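PDB 3TOY: mandelate racemase/muconate lactonizing enzyme family protein from Bradyrhizobium sp. ORS 278, which belongs to the enolase superfamily, pairing an N-terminal capping domain with a barrel-type C-terminal domain, and holds bound metal ions. Local coordinates for residues A229-I233 against V259-I265. Numbering follows the deposited sequence.
Sequences ATRRI and VRERSEI. With CA (calcium ion), chain I; P4C (O-acetaldehydyl-hexaethylene glycol), chain N.
I233 reaches from helix 226-236 into the angle between V259, S263 and I265, where helix 253-262 ends and the chain turns toward strand 267-269. From its CB two branches part. CG2 lies anti to the backbone N, with CG1 beside that N (chi1 -65°), and comes 3.2 Å from S263 OG and 3.7 Å from I265 CD1. The CG1 branch extends to CD1, which rests 3.5 Å from V259 CG1. One turn earlier A229 CB touches V259 CG2, and beneath this layer I267 and I244 of the barrel strands continue the apolar packing. S263 OG, pressed against I233, donates to I265 O at 2.6 Å, in the carbonyl plane and on a lone pair. On the more exposed side, a water joins T230 OG1 (2.7 Å) to V259 O (2.9 Å), while T230 CG2 lies oblique to the R262 guanidinium, the side chains crossing at about a right angle. The calcium ion takes S263 O at 2.6 Å, R260 O and three waters, one of which also donates to I265 O. No direct hydrogen bond crosses between the segments: the two outer-layer helices meet through apolar contacts and a shared water, while serine and calcium probably hold the turn in shape.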
loop_
_atom_site.group_PDB
_atom_site.type_symbol
_atom_site.label_atom_id
_atom_site.label_comp_id
_atom_site.label_asym_id
_atom_site.label_seq_id
_atom_site.Cartn_x
_atom_site.Cartn_y
_atom_site.Cartn_z
ATOM N N ALA A 229 24.259 -8.891 3.431
ATOM C CA ALA A 229 24.266 -8.827 1.975
ATOM C C ALA A 229 24.214 -7.365 1.546
ATOM O O ALA A 229 24.967 -6.916 0.693
ATOM C CB ALA A 229 23.085 -9.604 1.398
ATOM N N THR A 230 23.310 -6.602 2.141
ATOM C CA THR A 230 23.240 -5.177 1.817
ATOM C C THR A 230 24.568 -4.438 2.030
ATOM O O THR A 230 24.971 -3.625 1.201
ATOM C CB THR A 230 22.111 -4.492 2.620
ATOM O OG1 THR A 230 20.860 -4.894 2.050
ATOM C CG2 THR A 230 22.207 -2.976 2.501
ATOM N N ARG A 231 25.207 -4.712 3.157
ATOM C CA ARG A 231 26.493 -4.107 3.504
ATOM C C ARG A 231 27.576 -4.481 2.476
ATOM O O ARG A 231 28.294 -3.624 1.979
ATOM C CB ARG A 231 26.929 -4.558 4.907
ATOM C CG ARG A 231 27.993 -3.642 5.509
ATOM C CD ARG A 231 28.489 -4.133 6.878
ATOM N NE ARG A 231 29.171 -5.412 6.734
ATOM C CZ ARG A 231 30.487 -5.529 6.533
ATOM N NH1 ARG A 231 31.242 -4.441 6.486
ATOM N NH2 ARG A 231 31.034 -6.727 6.371
ATOM N N ARG A 232 27.685 -5.766 2.152
ATOM C CA ARG A 232 28.726 -6.186 1.200
ATOM C C ARG A 232 28.471 -5.643 -0.195
ATOM O O ARG A 232 29.408 -5.214 -0.884
ATOM C CB ARG A 232 28.819 -7.706 1.122
ATOM C CG ARG A 232 29.175 -8.339 2.474
ATOM C CD ARG A 232 29.919 -9.671 2.326
ATOM N NE ARG A 232 30.180 -10.259 3.641
ATOM C CZ ARG A 232 30.866 -11.378 3.852
ATOM N NH1 ARG A 232 31.406 -12.037 2.832
ATOM N NH2 ARG A 232 31.021 -11.839 5.089
ATOM N N ILE A 233 27.214 -5.704 -0.631
ATOM C CA ILE A 233 26.877 -5.237 -1.975
ATOM C C ILE A 233 27.243 -3.769 -2.177
ATOM O O ILE A 233 27.792 -3.399 -3.215
ATOM C CB ILE A 233 25.379 -5.499 -2.327
ATOM C CG1 ILE A 233 25.127 -7.015 -2.387
ATOM C CG2 ILE A 233 25.017 -4.786 -3.643
ATOM C CD1 ILE A 233 23.609 -7.401 -2.515
ATOM N N VAL A 259 16.883 -6.961 0.277
ATOM C CA VAL A 259 18.199 -6.700 -0.333
ATOM C C VAL A 259 18.018 -6.001 -1.667
ATOM O O VAL A 259 18.676 -4.991 -1.959
ATOM C CB VAL A 259 19.002 -8.007 -0.513
ATOM C CG1 VAL A 259 20.344 -7.748 -1.266
ATOM C CG2 VAL A 259 19.266 -8.652 0.856
ATOM N N ARG A 260 17.114 -6.524 -2.486
ATOM C CA ARG A 260 16.898 -5.932 -3.795
ATOM C C ARG A 260 16.542 -4.449 -3.698
ATOM O O ARG A 260 17.034 -3.616 -4.478
ATOM C CB ARG A 260 15.757 -6.653 -4.485
ATOM C CG ARG A 260 15.466 -6.151 -5.906
ATOM C CD ARG A 260 14.181 -6.766 -6.408
ATOM N NE ARG A 260 13.808 -6.212 -7.705
ATOM C CZ ARG A 260 12.558 -6.195 -8.165
ATOM N NH1 ARG A 260 11.580 -6.686 -7.429
ATOM N NH2 ARG A 260 12.284 -5.682 -9.358
ATOM N N GLU A 261 15.648 -4.124 -2.765
ATOM C CA GLU A 261 15.211 -2.731 -2.588
ATOM C C GLU A 261 16.362 -1.753 -2.307
ATOM O O GLU A 261 16.341 -0.594 -2.749
ATOM C CB GLU A 261 14.130 -2.648 -1.492
ATOM C CG GLU A 261 12.730 -3.033 -2.035
ATOM C CD GLU A 261 11.746 -3.548 -0.956
ATOM O OE1 GLU A 261 11.794 -3.058 0.200
ATOM O OE2 GLU A 261 10.913 -4.439 -1.276
ATOM N N ARG A 262 17.363 -2.222 -1.582
ATOM C CA ARG A 262 18.493 -1.378 -1.181
ATOM C C ARG A 262 19.700 -1.522 -2.111
ATOM O O ARG A 262 20.626 -0.714 -2.072
ATOM C CB ARG A 262 18.908 -1.783 0.243
ATOM C CG ARG A 262 17.931 -1.285 1.339
ATOM C CD ARG A 262 18.204 0.192 1.622
ATOM N NE ARG A 262 18.503 0.431 3.036
ATOM C CZ ARG A 262 19.723 0.659 3.524
ATOM N NH1 ARG A 262 20.785 0.704 2.719
ATOM N NH2 ARG A 262 19.882 0.849 4.828
ATOM N N SER A 263 19.703 -2.548 -2.958
ATOM C CA SER A 263 20.905 -2.828 -3.787
ATOM C C SER A 263 21.018 -1.955 -5.037
ATOM O O SER A 263 20.044 -1.765 -5.767
ATOM C CB SER A 263 20.921 -4.304 -4.242
ATOM O OG SER A 263 22.088 -4.543 -5.028
ATOM N N GLU A 264 22.224 -1.464 -5.311
ATOM C CA GLU A 264 22.496 -0.780 -6.567
ATOM C C GLU A 264 22.982 -1.770 -7.652
ATOM O O GLU A 264 23.223 -1.389 -8.800
ATOM C CB GLU A 264 23.522 0.334 -6.362
ATOM C CG GLU A 264 23.040 1.474 -5.461
ATOM C CD GLU A 264 22.070 2.431 -6.155
ATOM O OE1 GLU A 264 21.158 1.961 -6.878
ATOM O OE2 GLU A 264 22.215 3.662 -5.965
ATOM N N ILE A 265 23.116 -3.037 -7.284
ATOM C CA ILE A 265 23.490 -4.080 -8.251
ATOM C C ILE A 265 22.314 -5.022 -8.408
ATOM O O ILE A 265 21.682 -5.363 -7.413
ATOM C CB ILE A 265 24.706 -4.901 -7.737
ATOM C CG1 ILE A 265 25.850 -3.953 -7.328
ATOM C CG2 ILE A 265 25.152 -5.917 -8.813
ATOM C CD1 ILE A 265 27.101 -4.689 -6.714
HETATM CA CA CA I . 17.675 -2.467 -6.448
HETATM O O1 P4C N . 24.079 -9.072 9.606
HETATM C C2 P4C N . 24.326 -9.242 11.012
HETATM C C3 P4C N . 25.594 -10.070 11.181
HETATM O O4 P4C N . 25.275 -11.211 11.959
HETATM C C5 P4C N . 26.265 -12.227 11.858
HETATM C C6 P4C N . 26.748 -12.541 13.266
HETATM O O7 P4C N . 27.652 -11.516 13.685
HETATM C C8 P4C N . 28.075 -11.727 15.034
HETATM C C9 P4C N . 29.000 -10.606 15.458
HETATM O O10 P4C N . 30.189 -10.732 14.691
HETATM C C11 P4C N . 31.180 -9.819 15.142
HETATM C C12 P4C N . 32.318 -9.818 14.140
HETATM O O13 P4C N . 31.775 -9.679 12.829
HETATM C C14 P4C N . 32.797 -9.509 11.845
HETATM C C15 P4C N . 32.142 -9.087 10.537
HETATM O O16 P4C N . 31.726 -7.731 10.661
HETATM C C17 P4C N . 30.671 -7.375 9.772
HETATM C C18 P4C N . 30.199 -5.972 10.137
HETATM O O19 P4C N . 31.242 -5.028 9.891
HETATM C C20 P4C N . 30.917 -3.710 10.334
HETATM C C21 P4C N . 32.124 -2.786 10.194
HETATM O O22 P4C N . 33.129 -3.115 11.161
HETATM O O HOH W 1 21.123 -4.385 -0.608
HETATM O O HOH W 2 16.599 -0.607 -5.978
HETATM O O HOH W 3 18.733 -4.423 -7.241
HETATM O O HOH W 4 15.835 -3.217 -8.029
#